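Local atomic coordinates of mandelate racemase/muconate lactonizing enzyme/Enolase superfamily (PDB entry 2HZG), a protein that belongs to the enolase superfamily, joining a smaller alpha/beta domain to a beta/alpha-barrel whose carboxylate metal site holds a sodium ion in this model. Residues R249-E254 / I271-I276; G233-H238 / M266-I271; D6-F11 / L29-A34; G42-A47 / P100-G105. One frame throughout, in Å; residues are numbered along the deposited sequence. Where two conformers were deposited one is given.

Contact 1 (R249-E254 / I271-I276). With NA (sodium ion), chain C.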
loop_
_atom_site.group_PDB
_atom_site.type_symbol
_atom_site.label_atom_id
_atom_site.label_comp_id
_atom_site.label_asym_id
_atom_site.label_seq_id
_atom_site.Cartn_x
_atom_site.Cartn_y
_atom_site.Cartn_z
ATOM N N ARG A 249 17.915 15.689 -13.161
ATOM C CA ARG A 249 17.416 14.327 -13.281
ATOM C C ARG A 249 16.270 14.092 -12.317
ATOM O O ARG A 249 16.073 14.878 -11.393
ATOM C CB ARG A 249 18.573 13.342 -13.080
ATOM C CG ARG A 249 19.584 13.475 -14.231
ATOM C CD ARG A 249 20.903 12.840 -13.880
ATOM N NE ARG A 249 20.813 11.381 -13.925
ATOM C CZ ARG A 249 21.793 10.556 -13.570
ATOM N NH1 ARG A 249 22.947 11.041 -13.118
ATOM N NH2 ARG A 249 21.607 9.243 -13.657
ATOM N N ILE A 250 15.491 13.037 -12.552
ATOM C CA ILE A 250 14.357 12.734 -11.681
ATOM C C ILE A 250 14.781 11.658 -10.673
ATOM O O ILE A 250 15.523 10.734 -11.008
ATOM C CB ILE A 250 13.067 12.314 -12.483
ATOM C CG1 ILE A 250 12.740 13.319 -13.612
ATOM C CG2 ILE A 250 11.857 12.126 -11.545
ATOM C CD1 ILE A 250 12.772 14.807 -13.231
ATOM N N ALA A 251 14.344 11.827 -9.435
ATOM C CA ALA A 251 14.647 10.864 -8.377
ATOM C C ALA A 251 13.372 10.469 -7.677
ATOM O O ALA A 251 12.416 11.243 -7.628
ATOM C CB ALA A 251 15.648 11.462 -7.364
ATOM N N GLY A 252 13.352 9.259 -7.131
ATOM C CA GLY A 252 12.240 8.852 -6.278
ATOM C C GLY A 252 12.432 7.440 -5.772
ATOM O O GLY A 252 13.494 6.840 -5.974
ATOM N N GLY A 253 11.380 6.906 -5.148
ATOM C CA GLY A 253 11.392 5.552 -4.623
ATOM C C GLY A 253 11.203 5.451 -3.126
ATOM O O GLY A 253 10.982 4.355 -2.608
ATOM N N GLU A 254 11.283 6.574 -2.408
ATOM C CA GLU A 254 11.158 6.506 -0.949
ATOM C C GLU A 254 9.795 5.979 -0.487
ATOM O O GLU A 254 9.658 5.470 0.636
ATOM C CB GLU A 254 11.392 7.870 -0.329
ATOM C CG GLU A 254 10.172 8.772 -0.428
ATOM C CD GLU A 254 10.427 10.070 0.263
ATOM O OE1 GLU A 254 9.786 10.329 1.294
ATOM O OE2 GLU A 254 11.309 10.810 -0.222
ATOM N N ILE A 271 13.774 7.351 -13.941
ATOM C CA ILE A 271 14.525 8.024 -12.880
ATOM C C ILE A 271 16.028 7.780 -13.032
ATOM O O ILE A 271 16.456 6.726 -13.517
ATOM C CB ILE A 271 14.077 7.603 -11.455
ATOM C CG1 ILE A 271 14.012 6.066 -11.339
ATOM C CG2 ILE A 271 12.750 8.271 -11.097
ATOM C CD1 ILE A 271 14.264 5.542 -9.888
ATOM N N GLY A 272 16.811 8.767 -12.605
ATOM C CA GLY A 272 18.253 8.636 -12.529
ATOM C C GLY A 272 18.764 8.196 -11.174
ATOM O O GLY A 272 19.903 7.742 -11.070
ATOM N N PHE A 273 17.936 8.333 -10.136
ATOM C CA PHE A 273 18.316 7.983 -8.764
ATOM C C PHE A 273 17.171 7.227 -8.117
ATOM O O PHE A 273 16.055 7.723 -8.084
ATOM C CB PHE A 273 18.631 9.245 -7.905
ATOM C CG PHE A 273 19.777 10.076 -8.444
ATOM C CD1 PHE A 273 21.083 9.879 -7.971
ATOM C CD2 PHE A 273 19.558 11.027 -9.440
ATOM C CE1 PHE A 273 22.154 10.638 -8.477
ATOM C CE2 PHE A 273 20.622 11.791 -9.965
ATOM C CZ PHE A 273 21.917 11.595 -9.483
ATOM N N ILE A 274 17.457 6.033 -7.612
ATOM C CA ILE A 274 16.474 5.277 -6.825
ATOM C C ILE A 274 16.828 5.454 -5.349
ATOM O O ILE A 274 17.988 5.337 -4.959
ATOM C CB ILE A 274 16.383 3.774 -7.271
ATOM C CG1 ILE A 274 15.242 3.026 -6.545
ATOM C CG2 ILE A 274 17.725 3.024 -7.048
ATOM C CD1 ILE A 274 13.824 3.343 -7.045
ATOM N N GLN A 275 15.826 5.786 -4.546
ATOM C CA GLN A 275 16.030 6.187 -3.167
ATOM C C GLN A 275 15.136 5.339 -2.302
ATOM O O GLN A 275 13.912 5.339 -2.448
ATOM C CB GLN A 275 15.716 7.673 -2.966
ATOM C CG GLN A 275 16.421 8.589 -3.970
ATOM C CD GLN A 275 15.884 10.003 -3.950
ATOM O OE1 GLN A 275 14.685 10.231 -4.152
ATOM N NE2 GLN A 275 16.769 10.968 -3.726
ATOM N N ILE A 276 15.752 4.612 -1.384
ATOM C CA ILE A 276 15.025 3.570 -0.666
ATOM C C ILE A 276 15.103 3.763 0.838
ATOM O O ILE A 276 16.168 3.984 1.399
ATOM C CB ILE A 276 15.544 2.153 -1.036
ATOM C CG1 ILE A 276 15.406 1.900 -2.551
ATOM C CG2 ILE A 276 14.885 1.074 -0.142
ATOM C CD1 ILE A 276 13.969 1.846 -3.074
HETATM NA NA NA C . 12.152 12.779 0.091
HETATM O O HOH W 1 21.956 6.816 -12.393
HETATM O O HOH W 2 12.290 9.427 -2.908
HETATM O O HOH W 3 10.765 12.599 2.117
HETATM O O HOH W 4 9.596 13.319 -1.034
HETATM O O HOH W 5 13.977 13.119 1.867
#
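The CG2 methyls of Ile-250 and Ile-271 meet at 4.0 Å just where strands 249-252 and 273-276 come together as parallel neighbours in the beta/alpha-barrel. Here the packing is close. Gly-272 N binds Ile-250 O at 2.8 Å, and Gly-252 then works in both directions: its N donates to Phe-273 O in a longer bond, while its O receives Gln-275 N from 36° above the carbonyl plane. On one face of the sheet Ala-251 CB touches Phe-273 CB, 3.8 Å away, and also the amide end of Gln-275.

The outer end is looser. Phe-273 CE2 lies over one face of the Arg-249 guanidinium, toward its rim, the two planes 46° apart and the arginine chain bent at chi3 (74°). A water bridges the two segments there, donating to Gly-272 O at 2.6 Å and accepting only a weak bond from Arg-249 NH2; a glycerol takes Arg-249 NE.

Past the other end of strand 249-252, Glu-254 reaches out with an extended chain and binds sodium through OE2 at 2.2 Å. Its OE1 forms a salt bridge with Arg-280. A water accepts from Glu-254 N and lies 2.8 Å from Gln-275 OE1. Backbone ladder and apolar packing thus give way to a polar mouth at the strands' C-terminal ends, placing Glu-254 to share sodium with Asp-199 and Glu-227.

Contact 2 (G233-H238 / M266-I271)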
loop_
_atom_site.group_PDB
_atom_site.type_symbol
_atom_site.label_atom_id
_atom_site.label_comp_id
_atom_site.label_asym_id
_atom_site.label_seq_id
_atom_site.Cartn_x
_atom_site.Cartn_y
_atom_site.Cartn_z
ATOM N N GLY A 233 2.970 6.126 -7.502
ATOM C CA GLY A 233 2.599 5.196 -8.575
ATOM C C GLY A 233 2.492 5.787 -9.973
ATOM O O GLY A 233 2.330 5.042 -10.945
ATOM N N ALA A 234 2.589 7.117 -10.084
ATOM C CA ALA A 234 2.448 7.799 -11.393
ATOM C C ALA A 234 3.717 7.707 -12.245
ATOM O O ALA A 234 4.396 8.704 -12.468
ATOM C CB ALA A 234 2.021 9.255 -11.211
ATOM N N LEU A 235 3.991 6.513 -12.757
ATOM C CA LEU A 235 5.230 6.220 -13.463
ATOM C C LEU A 235 5.284 6.861 -14.848
ATOM O O LEU A 235 6.337 7.323 -15.283
ATOM C CB LEU A 235 5.443 4.707 -13.574
ATOM C CG LEU A 235 5.329 3.936 -12.256
ATOM C CD1 LEU A 235 5.427 2.439 -12.514
ATOM C CD2 LEU A 235 6.344 4.422 -11.197
ATOM N N ALA A 236 4.145 6.885 -15.529
ATOM C CA ALA A 236 4.048 7.524 -16.840
ATOM C C ALA A 236 4.284 9.044 -16.724
ATOM O O ALA A 236 4.960 9.632 -17.568
ATOM C CB ALA A 236 2.699 7.206 -17.503
ATOM N N ALA A 237 3.738 9.659 -15.673
ATOM C CA ALA A 237 4.020 11.072 -15.375
ATOM C C ALA A 237 5.537 11.318 -15.185
ATOM O O ALA A 237 6.093 12.269 -15.759
ATOM C CB ALA A 237 3.230 11.539 -14.168
ATOM N N HIS A 238 6.196 10.473 -14.389
ATOM C CA HIS A 238 7.656 10.532 -14.193
ATOM C C HIS A 238 8.419 10.454 -15.518
ATOM O O HIS A 238 9.320 11.263 -15.788
ATOM C CB HIS A 238 8.124 9.392 -13.280
ATOM C CG HIS A 238 7.904 9.639 -11.821
ATOM N ND1 HIS A 238 6.686 9.440 -11.205
ATOM C CD2 HIS A 238 8.760 10.030 -10.845
ATOM C CE1 HIS A 238 6.800 9.705 -9.915
ATOM N NE2 HIS A 238 8.049 10.054 -9.668
ATOM N N MET A 266 12.230 2.394 -11.622
ATOM C CA MET A 266 13.445 2.343 -12.472
ATOM C C MET A 266 13.138 1.984 -13.921
ATOM O O MET A 266 13.656 2.620 -14.840
ATOM C CB MET A 266 14.493 1.392 -11.920
ATOM C CG MET A 266 15.017 1.824 -10.559
ATOM S SD MET A 266 16.346 0.757 -9.971
ATOM C CE MET A 266 15.435 -0.683 -9.445
ATOM N N ASP A 267 12.282 0.984 -14.114
ATOM C CA ASP A 267 11.999 0.495 -15.465
ATOM C C ASP A 267 11.044 1.352 -16.294
ATOM O O ASP A 267 11.223 1.429 -17.495
ATOM C CB ASP A 267 11.546 -0.966 -15.443
ATOM C CG ASP A 267 12.690 -1.908 -15.114
ATOM O OD1 ASP A 267 13.863 -1.512 -15.277
ATOM O OD2 ASP A 267 12.425 -3.023 -14.647
ATOM N N TYR A 268 10.045 1.974 -15.667
ATOM C CA TYR A 268 9.072 2.783 -16.394
ATOM C C TYR A 268 9.158 4.299 -16.099
ATOM O O TYR A 268 8.669 5.110 -16.875
ATOM C CB TYR A 268 7.665 2.264 -16.112
ATOM C CG TYR A 268 7.524 0.795 -16.471
ATOM C CD1 TYR A 268 7.437 0.399 -17.805
ATOM C CD2 TYR A 268 7.500 -0.192 -15.484
ATOM C CE1 TYR A 268 7.327 -0.935 -18.156
ATOM C CE2 TYR A 268 7.385 -1.550 -15.822
ATOM C CZ TYR A 268 7.293 -1.900 -17.174
ATOM O OH TYR A 268 7.176 -3.218 -17.563
ATOM N N GLY A 269 9.754 4.670 -14.968
ATOM C CA GLY A 269 9.724 6.063 -14.525
ATOM C C GLY A 269 10.840 6.905 -15.077
ATOM O O GLY A 269 10.797 8.121 -14.964
ATOM N N ARG A 270 11.868 6.264 -15.644
ATOM C CA ARG A 270 13.011 6.988 -16.235
ATOM C C ARG A 270 13.731 7.848 -15.174
ATOM O O ARG A 270 14.217 8.950 -15.457
ATOM C CB ARG A 270 12.557 7.861 -17.432
ATOM C CG ARG A 270 12.003 7.091 -18.637
ATOM C CD ARG A 270 11.726 8.068 -19.796
ATOM N NE ARG A 270 12.941 8.782 -20.216
ATOM C CZ ARG A 270 13.009 9.609 -21.258
ATOM N NH1 ARG A 270 11.924 9.839 -22.003
ATOM N NH2 ARG A 270 14.156 10.206 -21.561
ATOM N N ILE A 271 13.774 7.351 -13.941
ATOM C CA ILE A 271 14.525 8.024 -12.880
ATOM C C ILE A 271 16.028 7.780 -13.032
ATOM O O ILE A 271 16.456 6.726 -13.517
ATOM C CB ILE A 271 14.077 7.603 -11.455
ATOM C CG1 ILE A 271 14.012 6.066 -11.339
ATOM C CG2 ILE A 271 12.750 8.271 -11.097
ATOM C CD1 ILE A 271 14.264 5.542 -9.888
#
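With chi1 at -80°, His-238 holds CG anti to its carbonyl carbon, and this leaves CB against Gly-269 O and puts CD2 4.4 Å from Ile-271 CG2. A second torsion, chi2 of 81°, turns the ring so that ND1 looks back at its own helix start. There it donates to Ala-234 O at 2.7 Å, almost dead straight, with the oxygen in the ring plane but the nitrogen standing above the carbonyl plane. His-238 N donates to the same oxygen, so two bonds grip the N-cap carbonyl; the ND1 bond helps fix the ring's rotation.

In the beta/alpha-barrel these are two successive outer helices, the start of 235-242 set against the end of 259-268, and the segments touch without any hydrogen bond between them. At Gly-269 the backbones come close: its CA lies 3.7 Å from Leu-235 O, and its O rests 3.4 Å from His-238 CB. Leu-235 CB and Tyr-268 CB add apolar packing at 4.2 Å. Arg-270, with phi at 60°, then breaks the helical run.

Phe-230 meets the His-238 ring edge-to-face. The Tyr-268 ring stacks on Tyr-268 of the second subunit, and Gly-233 O is hydrogen-bonded to His-264 of that subunit.

Contact 3 (D6-F11 / L29-A34)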
loop_
_atom_site.group_PDB
_atom_site.type_symbol
_atom_site.label_atom_id
_atom_site.label_comp_id
_atom_site.label_asym_id
_atom_site.label_seq_id
_atom_site.Cartn_x
_atom_site.Cartn_y
_atom_site.Cartn_z
ATOM N N ASP A 6 11.312 -14.943 20.819
ATOM C CA ASP A 6 10.539 -15.088 22.057
ATOM C C ASP A 6 9.740 -13.826 22.396
ATOM O O ASP A 6 8.795 -13.868 23.161
ATOM C CB ASP A 6 11.480 -15.387 23.245
ATOM C CG ASP A 6 12.461 -16.529 22.967
ATOM O OD1 ASP A 6 12.021 -17.665 22.693
ATOM O OD2 ASP A 6 13.686 -16.298 23.049
ATOM N N ALA A 7 10.172 -12.682 21.870
ATOM C CA ALA A 7 9.535 -11.398 22.212
ATOM C C ALA A 7 9.710 -10.400 21.077
ATOM O O ALA A 7 10.757 -10.368 20.412
ATOM C CB ALA A 7 10.124 -10.815 23.528
ATOM N N VAL A 8 8.684 -9.594 20.852
ATOM C CA VAL A 8 8.786 -8.466 19.927
ATOM C C VAL A 8 8.041 -7.358 20.612
ATOM O O VAL A 8 6.803 -7.415 20.735
ATOM C CB VAL A 8 8.146 -8.731 18.539
ATOM C CG1 VAL A 8 8.348 -7.513 17.602
ATOM C CG2 VAL A 8 8.688 -10.010 17.899
ATOM N N ASP A 9 8.794 -6.360 21.077
ATOM C CA ASP A 9 8.214 -5.234 21.774
ATOM C C ASP A 9 8.252 -3.996 20.906
ATOM O O ASP A 9 9.285 -3.676 20.283
ATOM C CB ASP A 9 8.921 -4.976 23.112
ATOM C CG ASP A 9 8.716 -6.122 24.080
ATOM O OD1 ASP A 9 7.539 -6.454 24.356
ATOM O OD2 ASP A 9 9.723 -6.720 24.508
ATOM N N LEU A 10 7.108 -3.320 20.892
ATOM C CA LEU A 10 6.847 -2.189 20.011
ATOM C C LEU A 10 6.695 -0.921 20.835
ATOM O O LEU A 10 5.802 -0.835 21.677
ATOM C CB LEU A 10 5.558 -2.447 19.229
ATOM C CG LEU A 10 5.435 -3.774 18.446
ATOM C CD1 LEU A 10 4.133 -3.803 17.594
ATOM C CD2 LEU A 10 6.666 -4.018 17.564
ATOM N N PHE A 11 7.542 0.065 20.549
ATOM C CA PHE A 11 7.604 1.317 21.290
ATOM C C PHE A 11 7.163 2.477 20.411
ATOM O O PHE A 11 7.861 2.854 19.482
ATOM C CB PHE A 11 9.038 1.552 21.777
ATOM C CG PHE A 11 9.515 0.517 22.759
ATOM C CD1 PHE A 11 9.422 0.762 24.135
ATOM C CD2 PHE A 11 10.038 -0.701 22.314
ATOM C CE1 PHE A 11 9.860 -0.185 25.055
ATOM C CE2 PHE A 11 10.477 -1.665 23.231
ATOM C CZ PHE A 11 10.380 -1.402 24.608
ATOM N N LEU A 29 8.234 4.422 15.478
ATOM C CA LEU A 29 7.871 3.128 16.027
ATOM C C LEU A 29 9.138 2.276 16.070
ATOM O O LEU A 29 9.658 1.888 15.030
ATOM C CB LEU A 29 6.749 2.438 15.234
ATOM C CG LEU A 29 6.337 1.062 15.819
ATOM C CD1 LEU A 29 5.719 1.162 17.216
ATOM C CD2 LEU A 29 5.371 0.364 14.888
ATOM N N LEU A 30 9.643 2.030 17.280
ATOM C CA LEU A 30 10.841 1.211 17.453
ATOM C C LEU A 30 10.443 -0.225 17.782
ATOM O O LEU A 30 9.404 -0.475 18.381
ATOM C CB LEU A 30 11.742 1.788 18.559
ATOM C CG LEU A 30 12.374 3.178 18.366
ATOM C CD1 LEU A 30 13.435 3.397 19.441
ATOM C CD2 LEU A 30 13.016 3.338 16.987
ATOM N N VAL A 31 11.277 -1.164 17.371
ATOM C CA VAL A 31 10.934 -2.568 17.481
ATOM C C VAL A 31 12.115 -3.259 18.124
ATOM O O VAL A 31 13.224 -3.216 17.585
ATOM C CB VAL A 31 10.685 -3.227 16.083
ATOM C CG1 VAL A 31 10.363 -4.709 16.246
ATOM C CG2 VAL A 31 9.546 -2.526 15.298
ATOM N N ARG A 32 11.877 -3.887 19.273
ATOM C CA ARG A 32 12.921 -4.676 19.919
ATOM C C ARG A 32 12.539 -6.137 19.820
ATOM O O ARG A 32 11.507 -6.546 20.358
ATOM C CB ARG A 32 13.098 -4.277 21.397
ATOM C CG ARG A 32 14.266 -5.013 22.090
ATOM C CD ARG A 32 14.361 -4.720 23.586
ATOM N NE ARG A 32 13.128 -5.047 24.293
ATOM C CZ ARG A 32 12.698 -4.436 25.396
ATOM N NH1 ARG A 32 13.417 -3.453 25.952
ATOM N NH2 ARG A 32 11.542 -4.811 25.943
ATOM N N VAL A 33 13.366 -6.919 19.137
ATOM C CA VAL A 33 13.139 -8.351 19.013
ATOM C C VAL A 33 14.096 -9.067 19.981
ATOM O O VAL A 33 15.276 -8.688 20.082
ATOM C CB VAL A 33 13.360 -8.840 17.560
ATOM C CG1 VAL A 33 13.160 -10.360 17.453
ATOM C CG2 VAL A 33 12.416 -8.102 16.580
ATOM N N ALA A 34 13.580 -10.063 20.700
ATOM C CA ALA A 34 14.399 -10.909 21.573
ATOM C C ALA A 34 14.326 -12.356 21.101
ATOM O O ALA A 34 13.236 -12.885 20.865
ATOM C CB ALA A 34 13.939 -10.807 23.053
HETATM O O HOH W 6 11.837 -7.475 23.119
#
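Asp-9 and Arg-32 form the middle hydrogen-bonded pair of an antiparallel ladder that runs from Ala-7/Ala-34 to Phe-11/Leu-30, the strand directions 173° apart. Both backbone bonds of this pair measure 2.8 Å. At the Asp-6 end, Asp-6 N and Ala-7 N share Ala-34 O, at 2.8 and 3.2 Å, in a classic beta bulge.

On the face of Asp-9, Arg-32 and Phe-11, the arginine chain starts anti to its backbone N (chi1 -176°) and bends at chi3, bringing the guanidinium's edge to Asp-9 and one of its faces to Phe-11. Its NH2 makes a straight salt bridge to Asp-9 OD2 at 3.0 Å, in the guanidinium plane but from above the carboxylate plane. Phe-11 CZ sits 3.8 Å from Arg-32 NH2, the phenyl edge directed at that face and the planes 80° apart. A water joins Asp-9 OD2, Arg-32 NE and Arg-32 O, helping to hold the guanidinium.

The opposite face is aliphatic: Val-8 CG1 touches Val-31 CG1 at 3.7 Å, and Leu-10 CD2 lies beside Val-31 CG2 at 4.0 Å. This face packs on helices 48-56 and 99-118, through Phe-55, Met-102 and Leu-110, while strand 38-44 pairs with the other edge of strand 27-35.

Contact 4 (G42-A47 / P100-G105)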
loop_
_atom_site.group_PDB
_atom_site.type_symbol
_atom_site.label_atom_id
_atom_site.label_comp_id
_atom_site.label_asym_id
_atom_site.label_seq_id
_atom_site.Cartn_x
_atom_site.Cartn_y
_atom_site.Cartn_z
ATOM N N GLY A 42 15.012 -2.312 15.593
ATOM C CA GLY A 42 14.713 -1.737 14.289
ATOM C C GLY A 42 13.727 -0.586 14.442
ATOM O O GLY A 42 13.209 -0.339 15.533
ATOM N N GLU A 43 13.471 0.112 13.340
ATOM C CA GLU A 43 12.581 1.255 13.337
ATOM C C GLU A 43 11.691 1.200 12.076
ATOM O O GLU A 43 12.185 1.001 10.961
ATOM C CB GLU A 43 13.402 2.549 13.375
ATOM C CG GLU A 43 12.580 3.857 13.414
ATOM C CD GLU A 43 13.479 5.090 13.558
ATOM O OE1 GLU A 43 14.596 4.952 14.120
ATOM O OE2 GLU A 43 13.074 6.189 13.100
ATOM N N CYS A 44 10.382 1.350 12.276
ATOM C CA CYS A 44 9.440 1.442 11.155
ATOM C C CYS A 44 9.271 2.914 10.795
ATOM O O CYS A 44 8.994 3.737 11.669
ATOM C CB CYS A 44 8.066 0.886 11.554
ATOM S SG CYS A 44 8.075 -0.795 12.171
ATOM N N GLU A 45 9.441 3.250 9.524
ATOM C CA GLU A 45 9.168 4.620 9.095
ATOM C C GLU A 45 7.719 4.661 8.609
ATOM O O GLU A 45 7.429 4.558 7.417
ATOM C CB GLU A 45 10.169 5.104 8.022
ATOM C CG GLU A 45 9.925 6.548 7.544
ATOM C CD GLU A 45 9.754 7.594 8.674
ATOM O OE1 GLU A 45 10.269 7.399 9.798
ATOM O OE2 GLU A 45 9.100 8.640 8.420
ATOM N N ALA A 46 6.805 4.792 9.559
ATOM C CA ALA A 46 5.424 4.448 9.308
ATOM C C ALA A 46 4.608 5.070 10.405
ATOM O O ALA A 46 5.155 5.447 11.452
ATOM C CB ALA A 46 5.257 2.931 9.363
ATOM N N ALA A 47 3.295 5.092 10.199
ATOM C CA ALA A 47 2.349 5.513 11.229
ATOM C C ALA A 47 2.372 4.463 12.335
ATOM O O ALA A 47 2.063 3.300 12.089
ATOM C CB ALA A 47 0.938 5.672 10.621
ATOM N N PRO A 100 3.766 -4.298 5.297
ATOM C CA PRO A 100 5.176 -4.054 4.963
ATOM C C PRO A 100 5.846 -3.017 5.878
ATOM O O PRO A 100 7.039 -3.117 6.129
ATOM C CB PRO A 100 5.109 -3.486 3.541
ATOM C CG PRO A 100 3.828 -3.906 3.010
ATOM C CD PRO A 100 2.888 -4.057 4.139
ATOM N N HIS A 101 5.077 -2.034 6.353
ATOM C CA HIS A 101 5.621 -0.972 7.204
ATOM C C HIS A 101 5.952 -1.514 8.589
ATOM O O HIS A 101 7.006 -1.196 9.150
ATOM C CB HIS A 101 4.624 0.188 7.280
ATOM C CG HIS A 101 4.750 1.150 6.140
ATOM N ND1 HIS A 101 4.163 2.400 6.147
ATOM C CD2 HIS A 101 5.418 1.055 4.969
ATOM C CE1 HIS A 101 4.462 3.028 5.023
ATOM N NE2 HIS A 101 5.230 2.237 4.296
ATOM N N MET A 102 5.062 -2.354 9.119
ATOM C CA MET A 102 5.305 -3.073 10.371
ATOM C C MET A 102 6.480 -4.047 10.203
ATOM O O MET A 102 7.394 -4.079 11.033
ATOM C CB MET A 102 4.031 -3.812 10.833
ATOM C CG MET A 102 4.155 -4.451 12.251
ATOM S SD MET A 102 4.503 -3.252 13.573
ATOM C CE MET A 102 6.217 -3.564 13.933
ATOM N N LEU A 103 6.476 -4.808 9.113
ATOM C CA LEU A 103 7.581 -5.721 8.814
ATOM C C LEU A 103 8.965 -5.049 8.737
ATOM O O LEU A 103 9.956 -5.619 9.176
ATOM C CB LEU A 103 7.325 -6.466 7.511
ATOM C CG LEU A 103 8.428 -7.409 6.993
ATOM C CD1 LEU A 103 8.743 -8.562 8.004
ATOM C CD2 LEU A 103 8.002 -7.975 5.660
ATOM N N SER A 104 9.036 -3.860 8.136
ATOM C CA SER A 104 10.310 -3.164 7.959
ATOM C C SER A 104 11.165 -3.124 9.238
ATOM O O SER A 104 12.344 -3.507 9.219
ATOM C CB SER A 104 10.080 -1.735 7.437
ATOM O OG SER A 104 9.553 -1.750 6.110
ATOM N N GLY A 105 10.572 -2.624 10.323
ATOM C CA GLY A 105 11.266 -2.475 11.607
ATOM C C GLY A 105 11.651 -3.826 12.208
ATOM O O GLY A 105 12.725 -3.964 12.780
HETATM O O HOH W 7 2.427 4.035 7.489
#
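This is buried strand-on-helix packing in the smaller domain: Cys-44 and Gly-42, at the end of edge strand 38-44, lie against Gly-105 and His-101 of helix 99-118, which runs nearly antiparallel to the strand at 161°. With chi1 at -56°, SG of Cys-44 sits over the helix backbone, 3.2 Å from His-101 O and 3.5 Å from Met-102 O. Met-102 bends at chi2 and chi3, bringing its CE 3.8 Å from the same sulfur. Gly-105 lets the strand come in this close; Gly-42 CA makes a CA-H...O contact with Gly-105 O at 3.3 Å.

The three-stranded antiparallel sheet with helices on one face is the N-terminal domain of the enolase superfamily, and beyond its last strand the chain turns across His-101. Ala-46 CB presses on His-101 ND1 at 3.4 Å, while Glu-45 O lies above one face of the ring, toward its rim. A water in the ring plane is 2.7 Å from His-101 ND1 and accepts from Ala-47 N.

Barrel residues close in: Glu-43 OE1 is hydrogen-bonded to Ser-308 OG, and Ser-104 OG, which donates to Pro-100 O, also to Gly-282 N; Arg-280 touches Glu-45 and His-101. Leu-97 of the second subunit packs on His-101.

How the contacts relate
Contacts 1 and 2 belong to the barrel and share Ile-271; they touch where Ile-250 CG2 meets His-238 CD2 at 3.8 Å, strand pairing inside and helix ends outside. Contacts 3 and 4 both use the sheet of the smaller domain, where strand 27-35 carries one and its neighbour 38-44 the other. Contacts 1, 2 and 4 are buried, whereas contact 3 is partly exposed and keeps a watered salt bridge on one face. Backbone hydrogen bonds dominate contacts 1 and 3; contacts 2 and 4 are mostly close packing, with a glycine at the closest backbone approach of each, and both reach the second subunit. Of the four, contact 1 alone supplies a metal ligand.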